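Local coordinates for protein nicotinate-nucleotide pyrophosphorylase (Ehrlichia chaffeensis, PDB 3L0G) that probably converts quinolinate and phosphoribosyl pyrophosphate into nicotinate mononucleotide, pyrophosphate and carbon dioxide on the route to NAD(+), at residues I231-M236 / S252-S257; E208-E213 / N227-L232; D215-V220 / I238-K243; G258-R263 / I276-I281. All coordinates share one frame; numbering follows the deposited sequence. Where two conformers were deposited one is given.

Contact 1. Residues I231-M236 / S252-S257; sequences ILLDNM and SVLEVS. With EDO (1,2-ethanediol), chain I.
The carbonyl of Val-253 takes a donor on each face of its plane. Ile-231 N reaches Val-253 O at 2.9 Å, tilted 29° from that plane. Ser-252 OG comes to the same oxygen from the opposite face, also at 2.9 Å. Two bonds therefore grip one acceptor where the strands begin to pair. The carboxylate of Glu-255 is the other flat group. Its OE1 accepts from O2 of a bound ethanediol, probably left from crystallisation, at an unusually short 2.5 Å. Ser-277 OG lies beside OE1, but so close, and in one of two deposited conformers, that a bond there is doubtful. Glu-255 OE2 makes a salt bridge to Arg-148. The same diol lies against Leu-232, with C1 3.5 Å from CD1.

The parallel register continues through three more backbone bonds. The shortest joins Leu-233 N to Glu-255 O at 2.7 Å; Ser-257 N to Leu-233 O is the straightest, at 179°. Leu-232 turns CG away from its own backbone N (chi1 -168°), which brings CD2 to 3.4 Å from Ser-257 CB, a tight fit. On the other face of the sheet, Leu-254 CD2 sits 3.7 Å from Leu-233 CG and also touches Ile-231 CG2.

Strand 230-234, helix 238-248 and strand 253-257 form one beta-alpha-beta unit of the C-terminal domain. Helices 217-225 and 238-248 pack over the face of Ile-231, Leu-233, Leu-254 and Val-256. Strand 275-277 lies beside strand 253-257.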
loop_
_atom_site.group_PDB
_atom_site.type_symbol
_atom_site.label_atom_id
_atom_site.label_comp_id
_atom_site.label_asym_id
_atom_site.label_seq_id
_atom_site.Cartn_x
_atom_site.Cartn_y
_atom_site.Cartn_z
ATOM N N ILE C 231 -10.824 32.567 7.449
ATOM C CA ILE C 231 -10.022 33.377 6.539
ATOM C C ILE C 231 -8.545 33.137 6.853
ATOM O O ILE C 231 -8.106 33.242 7.990
ATOM C CB ILE C 231 -10.362 34.868 6.672
ATOM C CG1 ILE C 231 -11.762 35.149 6.143
ATOM C CG2 ILE C 231 -9.354 35.713 5.897
ATOM C CD1 ILE C 231 -12.236 36.601 6.410
ATOM N N LEU C 232 -7.795 32.793 5.826
ATOM C CA LEU C 232 -6.372 32.571 5.921
ATOM C C LEU C 232 -5.654 33.811 5.394
ATOM O O LEU C 232 -5.990 34.325 4.322
ATOM C CB LEU C 232 -6.020 31.337 5.093
ATOM C CG LEU C 232 -4.648 30.712 5.244
ATOM C CD1 LEU C 232 -4.745 29.186 5.072
ATOM C CD2 LEU C 232 -3.673 31.329 4.212
ATOM N N LEU C 233 -4.694 34.308 6.162
ATOM C CA LEU C 233 -3.899 35.470 5.758
ATOM C C LEU C 233 -2.546 34.960 5.206
ATOM O O LEU C 233 -1.725 34.408 5.952
ATOM C CB LEU C 233 -3.729 36.424 6.939
ATOM C CG LEU C 233 -5.016 36.875 7.674
ATOM C CD1 LEU C 233 -4.702 37.695 8.949
ATOM C CD2 LEU C 233 -5.937 37.698 6.759
ATOM N N ASP C 234 -2.352 35.083 3.892
ATOM C CA ASP C 234 -1.194 34.465 3.209
ATOM C C ASP C 234 -0.127 35.540 2.960
ATOM O O ASP C 234 -0.360 36.486 2.231
ATOM C CB ASP C 234 -1.641 33.808 1.896
ATOM C CG ASP C 234 -0.564 32.905 1.262
ATOM O OD1 ASP C 234 0.101 32.120 1.996
ATOM O OD2 ASP C 234 -0.409 32.956 0.008
ATOM N N ASN C 235 1.019 35.407 3.609
ATOM C CA ASN C 235 2.137 36.360 3.455
ATOM C C ASN C 235 1.795 37.808 3.620
ATOM O O ASN C 235 2.173 38.638 2.813
ATOM C CB ASN C 235 2.795 36.181 2.103
ATOM C CG ASN C 235 3.336 34.824 1.933
ATOM O OD1 ASN C 235 4.120 34.347 2.761
ATOM N ND2 ASN C 235 2.909 34.154 0.870
ATOM N N MET C 236 1.049 38.121 4.653
ATOM C CA MET C 236 0.822 39.510 4.980
ATOM C C MET C 236 1.799 39.969 6.083
ATOM O O MET C 236 2.397 39.158 6.805
ATOM C CB MET C 236 -0.663 39.730 5.314
ATOM C CG MET C 236 -1.578 39.439 4.070
ATOM S SD MET C 236 -3.398 39.414 4.315
ATOM C CE MET C 236 -3.441 40.476 5.724
ATOM N N SER C 252 -15.099 35.790 11.889
ATOM C CA SER C 252 -14.582 34.611 11.223
ATOM C C SER C 252 -13.347 34.134 11.982
ATOM O O SER C 252 -12.720 34.889 12.702
ATOM C CB SER C 252 -14.311 34.925 9.731
ATOM O OG SER C 252 -13.425 34.013 9.126
ATOM N N VAL C 253 -13.046 32.846 11.859
ATOM C CA VAL C 253 -11.790 32.321 12.337
ATOM C C VAL C 253 -10.701 32.988 11.470
ATOM O O VAL C 253 -10.931 33.253 10.294
ATOM C CB VAL C 253 -11.771 30.765 12.247
ATOM C CG1 VAL C 253 -10.351 30.214 12.351
ATOM C CG2 VAL C 253 -12.719 30.144 13.352
ATOM N N LEU C 254 -9.560 33.314 12.063
ATOM C CA LEU C 254 -8.416 33.903 11.328
ATOM C C LEU C 254 -7.182 33.090 11.551
ATOM O O LEU C 254 -6.776 32.862 12.701
ATOM C CB LEU C 254 -8.104 35.336 11.817
ATOM C CG LEU C 254 -8.643 36.535 11.061
ATOM C CD1 LEU C 254 -8.166 37.849 11.719
ATOM C CD2 LEU C 254 -8.203 36.441 9.590
ATOM N N GLU C 255 -6.532 32.729 10.450
ATOM C CA GLU C 255 -5.330 31.920 10.486
ATOM C C GLU C 255 -4.268 32.661 9.700
ATOM O O GLU C 255 -4.573 33.170 8.627
ATOM C CB GLU C 255 -5.610 30.582 9.817
ATOM C CG GLU C 255 -4.417 29.718 9.621
ATOM C CD GLU C 255 -4.805 28.273 9.332
ATOM O OE1 GLU C 255 -4.123 27.654 8.506
ATOM O OE2 GLU C 255 -5.787 27.775 9.925
ATOM N N VAL C 256 -3.050 32.719 10.220
ATOM C CA VAL C 256 -1.912 33.265 9.476
ATOM C C VAL C 256 -1.151 32.068 8.951
ATOM O O VAL C 256 -0.849 31.150 9.716
ATOM C CB VAL C 256 -0.986 34.133 10.366
ATOM C CG1 VAL C 256 0.312 34.536 9.615
ATOM C CG2 VAL C 256 -1.727 35.394 10.884
ATOM N N SER C 257 -0.858 32.078 7.652
ATOM C CA SER C 257 -0.122 31.004 7.013
ATOM C C SER C 257 1.150 31.546 6.401
ATOM O O SER C 257 1.160 32.627 5.803
ATOM C CB SER C 257 -0.944 30.354 5.913
ATOM O OG SER C 257 -0.538 28.992 5.734
HETATM C C1 EDO I . -3.867 25.922 5.892
HETATM O O1 EDO I . -2.824 24.960 5.798
HETATM C C2 EDO I . -5.065 25.340 6.648
HETATM O O2 EDO I . -4.860 25.298 8.073
#

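Contact 2. Residues E208-E213 / N227-L232; sequences EYIAIE and NVDMIL
Tyr-209 and Asp-229 meet ring to side chain. Asp-229 CB lies over the ring centre, 3.6 Å from the centroid and 10° off the normal, a CH-pi contact. The first torsion of Tyr-209 is trans, which carries the ring across this side chain. Ring and carboxylate planes are only 22° apart. Met-230 SD stands at the ring edge, 5.5 Å from the centroid, a Met-aromatic contact.

The polar contacts start at the same aspartate. Asp-229 OD2 accepts from Ile-210 N at 2.8 Å, met on the anti side. Asp-229 N donates to Ile-210 O at 2.9 Å. The aspartate thus grips Ile-210 through its side chain and its backbone, just before regular pairing begins. A water bridges weakly from Glu-208 O to the same OD2.

Strands 210-214 and 230-234 are joined through helix 217-225 as a beta-alpha-beta unit. They are neighbours in the parallel sheet of the domain. Ile-212 N bonds to Met-230 O, and Leu-232 N to Ile-212 O, the latter almost straight at 178°.

The apolar contacts divide between the two faces of the sheet. Ala-211 CB touches Met-230 CE at 3.7 Å. Glu-213 runs alongside Leu-232, with its CB 3.7 Å from Leu-232 CD2; its OE1 is held by Asp-185 N. On the opposite face, Ile-212 CG2 packs against Val-228 CG2 at 4.0 Å, the side chains crossing at about a right angle. Ser-223 of helix 217-225 lies against both of them.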
loop_
_atom_site.group_PDB
_atom_site.type_symbol
_atom_site.label_atom_id
_atom_site.label_comp_id
_atom_site.label_asym_id
_atom_site.label_seq_id
_atom_site.Cartn_x
_atom_site.Cartn_y
_atom_site.Cartn_z
ATOM N N GLU C 208 -21.343 23.401 3.934
ATOM C CA GLU C 208 -19.906 23.082 4.097
ATOM C C GLU C 208 -19.227 24.249 4.787
ATOM O O GLU C 208 -19.503 25.404 4.471
ATOM C CB GLU C 208 -19.172 22.850 2.770
ATOM C CG GLU C 208 -19.040 21.379 2.332
ATOM C CD GLU C 208 -18.168 20.520 3.210
ATOM O OE1 GLU C 208 -17.176 21.035 3.780
ATOM O OE2 GLU C 208 -18.475 19.306 3.313
ATOM N N TYR C 209 -18.342 23.927 5.721
ATOM C CA TYR C 209 -17.511 24.914 6.372
ATOM C C TYR C 209 -16.600 25.515 5.304
ATOM O O TYR C 209 -15.947 24.764 4.554
ATOM C CB TYR C 209 -16.679 24.219 7.444
ATOM C CG TYR C 209 -15.861 25.103 8.331
ATOM C CD1 TYR C 209 -16.284 25.404 9.627
ATOM C CD2 TYR C 209 -14.627 25.567 7.918
ATOM C CE1 TYR C 209 -15.512 26.183 10.453
ATOM C CE2 TYR C 209 -13.851 26.331 8.731
ATOM C CZ TYR C 209 -14.294 26.647 9.995
ATOM O OH TYR C 209 -13.499 27.401 10.801
ATOM N N ILE C 210 -16.532 26.839 5.222
ATOM C CA ILE C 210 -15.752 27.448 4.130
ATOM C C ILE C 210 -14.594 28.230 4.659
ATOM O O ILE C 210 -14.814 29.192 5.380
ATOM C CB ILE C 210 -16.603 28.383 3.249
ATOM C CG1 ILE C 210 -17.832 27.635 2.711
ATOM C CG2 ILE C 210 -15.753 28.934 2.121
ATOM C CD1 ILE C 210 -18.604 28.384 1.619
ATOM N N ALA C 211 -13.374 27.806 4.289
ATOM C CA ALA C 211 -12.133 28.587 4.476
ATOM C C ALA C 211 -11.648 29.170 3.160
ATOM O O ALA C 211 -11.758 28.525 2.126
ATOM C CB ALA C 211 -11.029 27.725 5.058
ATOM N N ILE C 212 -11.074 30.383 3.198
ATOM C CA ILE C 212 -10.561 31.024 1.985
ATOM C C ILE C 212 -9.246 31.761 2.246
ATOM O O ILE C 212 -9.096 32.431 3.265
ATOM C CB ILE C 212 -11.610 31.961 1.372
ATOM C CG1 ILE C 212 -11.095 32.603 0.057
ATOM C CG2 ILE C 212 -12.039 33.017 2.390
ATOM C CD1 ILE C 212 -12.220 33.322 -0.797
ATOM N N GLU C 213 -8.276 31.618 1.353
ATOM C CA GLU C 213 -7.038 32.376 1.516
ATOM C C GLU C 213 -7.046 33.743 0.826
ATOM O O GLU C 213 -7.448 33.902 -0.342
ATOM C CB GLU C 213 -5.785 31.573 1.189
ATOM C CG GLU C 213 -5.794 30.780 -0.031
ATOM C CD GLU C 213 -4.393 30.256 -0.405
ATOM O OE1 GLU C 213 -3.940 30.551 -1.549
ATOM O OE2 GLU C 213 -3.765 29.571 0.459
ATOM N N ASN C 227 -19.655 36.036 4.436
ATOM C CA ASN C 227 -19.866 35.257 5.647
ATOM C C ASN C 227 -19.101 33.917 5.710
ATOM O O ASN C 227 -19.665 32.914 6.128
ATOM C CB ASN C 227 -21.376 35.024 5.863
ATOM C CG ASN C 227 -22.154 36.314 6.000
ATOM O OD1 ASN C 227 -21.762 37.209 6.737
ATOM N ND2 ASN C 227 -23.272 36.413 5.285
ATOM N N VAL C 228 -17.828 33.895 5.295
ATOM C CA VAL C 228 -17.029 32.670 5.372
ATOM C C VAL C 228 -16.760 32.287 6.819
ATOM O O VAL C 228 -16.875 33.092 7.719
ATOM C CB VAL C 228 -15.692 32.766 4.589
ATOM C CG1 VAL C 228 -15.975 32.879 3.121
ATOM C CG2 VAL C 228 -14.850 33.906 5.076
ATOM N N ASP C 229 -16.410 31.032 7.032
ATOM C CA ASP C 229 -16.203 30.550 8.396
ATOM C C ASP C 229 -14.772 30.833 8.828
ATOM O O ASP C 229 -14.505 31.029 10.010
ATOM C CB ASP C 229 -16.538 29.052 8.470
ATOM C CG ASP C 229 -17.982 28.768 8.092
ATOM O OD1 ASP C 229 -18.859 29.032 8.942
ATOM O OD2 ASP C 229 -18.235 28.304 6.966
ATOM N N MET C 230 -13.865 30.918 7.861
ATOM C CA MET C 230 -12.438 30.959 8.147
ATOM C C MET C 230 -11.707 31.670 7.038
ATOM O O MET C 230 -11.952 31.431 5.855
ATOM C CB MET C 230 -11.895 29.532 8.297
ATOM C CG MET C 230 -10.359 29.391 8.409
ATOM S SD MET C 230 -9.936 27.685 8.847
ATOM C CE MET C 230 -8.507 27.389 7.757
ATOM N N ILE C 231 -10.824 32.567 7.449
ATOM C CA ILE C 231 -10.022 33.377 6.539
ATOM C C ILE C 231 -8.545 33.137 6.853
ATOM O O ILE C 231 -8.106 33.242 7.990
ATOM C CB ILE C 231 -10.362 34.868 6.672
ATOM C CG1 ILE C 231 -11.762 35.149 6.143
ATOM C CG2 ILE C 231 -9.354 35.713 5.897
ATOM C CD1 ILE C 231 -12.236 36.601 6.410
ATOM N N LEU C 232 -7.795 32.793 5.826
ATOM C CA LEU C 232 -6.372 32.571 5.921
ATOM C C LEU C 232 -5.654 33.811 5.394
ATOM O O LEU C 232 -5.990 34.325 4.322
ATOM C CB LEU C 232 -6.020 31.337 5.093
ATOM C CG LEU C 232 -4.648 30.712 5.244
ATOM C CD1 LEU C 232 -4.745 29.186 5.072
ATOM C CD2 LEU C 232 -3.673 31.329 4.212
HETATM O O HOH W 1 -20.870 26.333 7.217
#

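Contact 3. Residues D215-V220 / I238-K243; sequences DNISQV and ISEIKK
Ile-217 and Lys-243 cross at about a right angle. The end of the isoleucine meets the flank of the lysine: Ile-217 CD1 is 3.8 Å from Lys-243 CG. Lys-243 CB lies close to the same methyl, at 4.0 Å. The lysine bends at its second torsion (chi2 82°), and beyond that bend its chain leads away from Ile-217. Its aliphatic root does the touching, not its amino group.

Ile-217 also leans on the backbone of the facing helix, with CD1 3.7 Å from Glu-240 O. Its CG1 stands anti to the carbonyl carbon (chi1 -77°), which sends this branch across the gap. Ala-244 and Ile-247, further along helix 238-248, pack against the same side chain.

Glu-240 has its own side chain directed at the other segment. Its OE2 comes within 4.0 Å of Asn-216 CA. Its backbone N is bonded to Ser-237 OG at the start of its helix.

The start of helix 217-225 is held from within. Asn-216 is the N-cap, and its OD1 accepts from Gln-219 N at 2.8 Å. Gln-219 OE1 in turn accepts from Asp-215 N at 2.9 Å.

The two helices lie next to each other on one face of the parallel sheet. This contact joins the first turn of helix 217-225 to the first two turns of helix 238-248, near the surface. Carbon meets carbon and carbonyl, and no polar bond links the two segments. Glu-240 OE1 is already hydrogen-bonded close by in the chain. The N-terminal end of helix 217-225 may help stabilise the negative charge of this carboxylate.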
loop_
_atom_site.group_PDB
_atom_site.type_symbol
_atom_site.label_atom_id
_atom_site.label_comp_id
_atom_site.label_asym_id
_atom_site.label_seq_id
_atom_site.Cartn_x
_atom_site.Cartn_y
_atom_site.Cartn_z
ATOM N N ASP C 215 -4.700 37.403 0.304
ATOM C CA ASP C 215 -3.409 38.060 0.437
ATOM C C ASP C 215 -3.437 39.572 0.494
ATOM O O ASP C 215 -2.391 40.184 0.472
ATOM C CB ASP C 215 -2.374 37.541 -0.566
ATOM C CG ASP C 215 -2.801 37.677 -1.973
ATOM O OD1 ASP C 215 -3.740 38.460 -2.249
ATOM O OD2 ASP C 215 -2.186 36.973 -2.818
ATOM N N ASN C 216 -4.621 40.173 0.631
ATOM C CA ASN C 216 -4.695 41.591 0.994
ATOM C C ASN C 216 -5.974 41.899 1.727
ATOM O O ASN C 216 -6.841 41.023 1.890
ATOM C CB ASN C 216 -4.509 42.493 -0.238
ATOM C CG ASN C 216 -5.607 42.304 -1.269
ATOM O OD1 ASN C 216 -6.770 42.156 -0.923
ATOM N ND2 ASN C 216 -5.236 42.293 -2.534
ATOM N N ILE C 217 -6.108 43.137 2.189
ATOM C CA ILE C 217 -7.227 43.497 3.043
ATOM C C ILE C 217 -8.553 43.521 2.256
ATOM O O ILE C 217 -9.633 43.152 2.783
ATOM C CB ILE C 217 -6.949 44.857 3.724
ATOM C CG1 ILE C 217 -5.959 44.651 4.883
ATOM C CG2 ILE C 217 -8.245 45.544 4.175
ATOM C CD1 ILE C 217 -6.461 43.790 6.012
ATOM N N SER C 218 -8.479 43.973 1.013
ATOM C CA SER C 218 -9.638 43.932 0.128
ATOM C C SER C 218 -10.220 42.508 0.036
ATOM O O SER C 218 -11.417 42.325 0.133
ATOM C CB SER C 218 -9.255 44.442 -1.272
ATOM O OG SER C 218 -10.385 44.373 -2.144
ATOM N N GLN C 219 -9.376 41.498 -0.109
ATOM C CA GLN C 219 -9.873 40.112 -0.168
ATOM C C GLN C 219 -10.433 39.622 1.147
ATOM O O GLN C 219 -11.406 38.879 1.165
ATOM C CB GLN C 219 -8.781 39.176 -0.670
ATOM C CG GLN C 219 -8.432 39.415 -2.131
ATOM C CD GLN C 219 -7.426 38.434 -2.641
ATOM O OE1 GLN C 219 -6.508 38.053 -1.917
ATOM N NE2 GLN C 219 -7.596 37.990 -3.883
ATOM N N VAL C 220 -9.855 40.068 2.256
ATOM C CA VAL C 220 -10.443 39.816 3.558
ATOM C C VAL C 220 -11.849 40.456 3.680
ATOM O O VAL C 220 -12.809 39.801 4.094
ATOM C CB VAL C 220 -9.561 40.343 4.689
ATOM C CG1 VAL C 220 -10.297 40.234 5.993
ATOM C CG2 VAL C 220 -8.206 39.572 4.746
ATOM N N ILE C 238 2.900 42.072 9.567
ATOM C CA ILE C 238 2.277 42.188 10.875
ATOM C C ILE C 238 1.223 43.312 10.872
ATOM O O ILE C 238 0.144 43.162 11.447
ATOM C CB ILE C 238 3.328 42.357 11.995
ATOM C CG1 ILE C 238 2.696 42.066 13.353
ATOM C CG2 ILE C 238 3.998 43.726 11.959
ATOM C CD1 ILE C 238 2.413 40.586 13.523
ATOM N N SER C 239 1.522 44.421 10.196
ATOM C CA SER C 239 0.581 45.548 10.119
ATOM C C SER C 239 -0.766 45.154 9.471
ATOM O O SER C 239 -1.850 45.471 10.007
ATOM C CB SER C 239 1.258 46.764 9.426
ATOM O OG SER C 239 0.384 47.466 8.555
ATOM N N GLU C 240 -0.707 44.459 8.339
ATOM C CA GLU C 240 -1.930 43.963 7.692
ATOM C C GLU C 240 -2.657 42.930 8.550
ATOM O O GLU C 240 -3.883 42.886 8.547
ATOM C CB GLU C 240 -1.654 43.309 6.347
ATOM C CG GLU C 240 -1.579 44.255 5.186
ATOM C CD GLU C 240 -1.078 43.567 3.932
ATOM O OE1 GLU C 240 0.040 43.019 3.947
ATOM O OE2 GLU C 240 -1.819 43.553 2.938
ATOM N N ILE C 241 -1.903 42.092 9.257
ATOM C CA ILE C 241 -2.516 41.088 10.099
ATOM C C ILE C 241 -3.315 41.806 11.187
ATOM O O ILE C 241 -4.463 41.450 11.459
ATOM C CB ILE C 241 -1.486 40.103 10.684
ATOM C CG1 ILE C 241 -0.913 39.225 9.572
ATOM C CG2 ILE C 241 -2.144 39.197 11.773
ATOM C CD1 ILE C 241 0.383 38.526 9.944
ATOM N N LYS C 242 -2.714 42.830 11.788
ATOM C CA LYS C 242 -3.403 43.580 12.839
ATOM C C LYS C 242 -4.636 44.266 12.271
ATOM O O LYS C 242 -5.661 44.301 12.915
ATOM C CB LYS C 242 -2.486 44.597 13.517
ATOM C CG LYS C 242 -1.457 43.959 14.467
ATOM C CD LYS C 242 -0.500 45.038 15.055
ATOM C CE LYS C 242 0.472 44.433 16.099
ATOM N NZ LYS C 242 1.359 45.489 16.723
ATOM N N LYS C 243 -4.556 44.770 11.044
ATOM C CA LYS C 243 -5.736 45.395 10.433
ATOM C C LYS C 243 -6.832 44.377 10.187
ATOM O O LYS C 243 -8.008 44.693 10.332
ATOM C CB LYS C 243 -5.354 46.097 9.130
ATOM C CG LYS C 243 -6.475 46.737 8.370
ATOM C CD LYS C 243 -6.786 48.081 8.949
ATOM C CE LYS C 243 -8.132 48.639 8.453
ATOM N NZ LYS C 243 -8.273 50.043 8.917
#

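Contact 4. Residues G258-R263 / I276-I281; sequences GCVNIR and ISIGCI. With EDO (1,2-ethanediol), chain I.
Cys-259 and Cys-280 are joined by a disulfide. The SG atoms are 2.1 Å apart and the torsion about the S-S bond is 87°, close to the relaxed right angle. In both cysteines SG stands anti to the carbonyl carbon, with chi1 -75° in Cys-259 and -67° in Cys-280. Two conformers were deposited for each, so the bond may not be the sole state in the crystal.

The backbone adds one hydrogen bond. Gly-258 N donates to Ser-277 O at 3.1 Å, prolonging the pairing of strands 253-257 and 275-277 by one step. The chain then turns sharply: Cys-259 is the centre of an inverse gamma turn, closed by a weak bond from Val-260 N to Gly-258 O. Gly-258 adopts backbone angles that a residue with a side chain rarely takes.

Apolar contact comes next. Val-260 CG2 meets Ile-276 CG2 at 3.7 Å, the two side chains crossing at about a right angle. Val-260 CG2 lies 4.3 Å from Ile-278 CG1. Val-265 and Ile-268 of helix 262-269 pack against both Val-260 and Ile-276, so this patch lies under the helix that connects the two strands.

Ser-277 was deposited in two conformers. In the one given, OG lies beside Glu-255, and a bound ethanediol may add a weak bond from its O1 to Ser-277 OG.

The disulfide fastens the turn after strand 253-257 to the loop after strand 275-277. It closes the chain covalently around helix 262-269, a link that exists only while the cysteines are oxidised.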
loop_
_atom_site.group_PDB
_atom_site.type_symbol
_atom_site.label_atom_id
_atom_site.label_comp_id
_atom_site.label_asym_id
_atom_site.label_seq_id
_atom_site.Cartn_x
_atom_site.Cartn_y
_atom_site.Cartn_z
ATOM N N GLY C 258 2.229 30.791 6.589
ATOM C CA GLY C 258 3.538 31.102 6.027
ATOM C C GLY C 258 4.618 30.521 6.915
ATOM O O GLY C 258 4.341 30.131 8.070
ATOM N N CYS C 259 5.848 30.475 6.407
ATOM C CA CYS C 259 6.999 29.985 7.195
ATOM C C CYS C 259 7.515 31.042 8.169
ATOM O O CYS C 259 8.605 31.582 7.986
ATOM C CB CYS C 259 8.171 29.543 6.297
ATOM S SG CYS C 259 7.949 27.981 5.474
ATOM N N VAL C 260 6.751 31.317 9.217
ATOM C CA VAL C 260 7.150 32.227 10.275
ATOM C C VAL C 260 8.463 31.764 10.903
ATOM O O VAL C 260 8.637 30.586 11.149
ATOM C CB VAL C 260 6.065 32.222 11.396
ATOM C CG1 VAL C 260 6.152 33.509 12.267
ATOM C CG2 VAL C 260 4.711 32.066 10.806
ATOM N N ASN C 261 9.374 32.686 11.173
ATOM C CA ASN C 261 10.573 32.431 11.994
ATOM C C ASN C 261 10.165 32.175 13.460
ATOM O O ASN C 261 9.209 32.772 13.945
ATOM C CB ASN C 261 11.490 33.674 11.921
ATOM C CG ASN C 261 12.932 33.397 12.365
ATOM O OD1 ASN C 261 13.863 33.510 11.564
ATOM N ND2 ASN C 261 13.128 33.061 13.637
ATOM N N ILE C 262 10.897 31.334 14.185
ATOM C CA ILE C 262 10.636 31.158 15.625
ATOM C C ILE C 262 10.670 32.484 16.413
ATOM O O ILE C 262 9.965 32.652 17.413
ATOM C CB ILE C 262 11.621 30.151 16.278
ATOM C CG1 ILE C 262 11.162 29.750 17.681
ATOM C CG2 ILE C 262 13.043 30.723 16.349
ATOM C CD1 ILE C 262 9.799 29.119 17.713
ATOM N N ARG C 263 11.500 33.420 15.968
ATOM C CA ARG C 263 11.695 34.678 16.696
ATOM C C ARG C 263 10.627 35.706 16.338
ATOM O O ARG C 263 10.627 36.788 16.910
ATOM C CB ARG C 263 13.098 35.264 16.442
ATOM N N ILE C 276 -1.927 29.642 13.596
ATOM C CA ILE C 276 -0.816 29.897 12.680
ATOM C C ILE C 276 -0.391 28.571 12.027
ATOM O O ILE C 276 0.028 27.625 12.721
ATOM C CB ILE C 276 0.371 30.591 13.378
ATOM C CG1 ILE C 276 -0.085 31.949 13.947
ATOM C CG2 ILE C 276 1.554 30.801 12.383
ATOM C CD1 ILE C 276 0.835 32.493 15.051
ATOM N N SER C 277 -0.508 28.537 10.693
ATOM C CA SER C 277 -0.121 27.417 9.834
ATOM C C SER C 277 1.308 27.622 9.349
ATOM O O SER C 277 1.594 28.674 8.810
ATOM C CB SER C 277 -1.013 27.380 8.591
ATOM O OG SER C 277 -2.095 26.502 8.753
ATOM N N ILE C 278 2.178 26.619 9.484
ATOM C CA ILE C 278 3.589 26.788 9.182
ATOM C C ILE C 278 4.086 25.648 8.280
ATOM O O ILE C 278 4.114 24.507 8.699
ATOM C CB ILE C 278 4.443 26.824 10.478
ATOM C CG1 ILE C 278 3.915 27.874 11.444
ATOM C CG2 ILE C 278 5.897 27.129 10.133
ATOM C CD1 ILE C 278 4.623 27.862 12.783
ATOM N N GLY C 279 4.465 25.983 7.044
ATOM C CA GLY C 279 4.945 25.003 6.061
ATOM C C GLY C 279 6.253 24.380 6.501
ATOM O O GLY C 279 6.450 23.182 6.350
ATOM N N CYS C 280 7.123 25.175 7.107
ATOM C CA CYS C 280 8.476 24.753 7.437
ATOM C C CYS C 280 8.577 23.856 8.714
ATOM O O CYS C 280 9.665 23.536 9.152
ATOM C CB CYS C 280 9.382 26.004 7.513
ATOM S SG CYS C 280 9.652 26.892 5.883
ATOM N N ILE C 281 7.446 23.451 9.319
ATOM C CA ILE C 281 7.497 22.397 10.364
ATOM C C ILE C 281 7.358 20.966 9.808
ATOM O O ILE C 281 7.602 19.999 10.533
ATOM C CB ILE C 281 6.534 22.610 11.535
ATOM C CG1 ILE C 281 5.067 22.701 11.081
ATOM C CG2 ILE C 281 6.942 23.866 12.302
ATOM C CD1 ILE C 281 4.062 22.817 12.254
HETATM C C1 EDO I . -3.867 25.922 5.892
HETATM O O1 EDO I . -2.824 24.960 5.798
HETATM C C2 EDO I . -5.065 25.340 6.648
HETATM O O2 EDO I . -4.860 25.298 8.073
#

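In the fold
From the N terminus, contact 2 opens first, on strand 210-214. Contact 3 opens at the start of helix 217-225, before contact 2 closes on strand 230-234, so these two cross. Contact 1 starts on that same strand, sharing Ile-231 and Leu-232 with contact 2. Contact 3 then closes on helix 238-248, crossing contact 1, which ends on strand 253-257. Contact 4 follows in series and closes the loop around helix 262-269. Contacts 2 and 1, with the start of contact 4, run across adjacent strands of one parallel sheet. Contact 3 ties two helices on the outside of that sheet. Contacts 1 and 4 both touch the bound ethanediol.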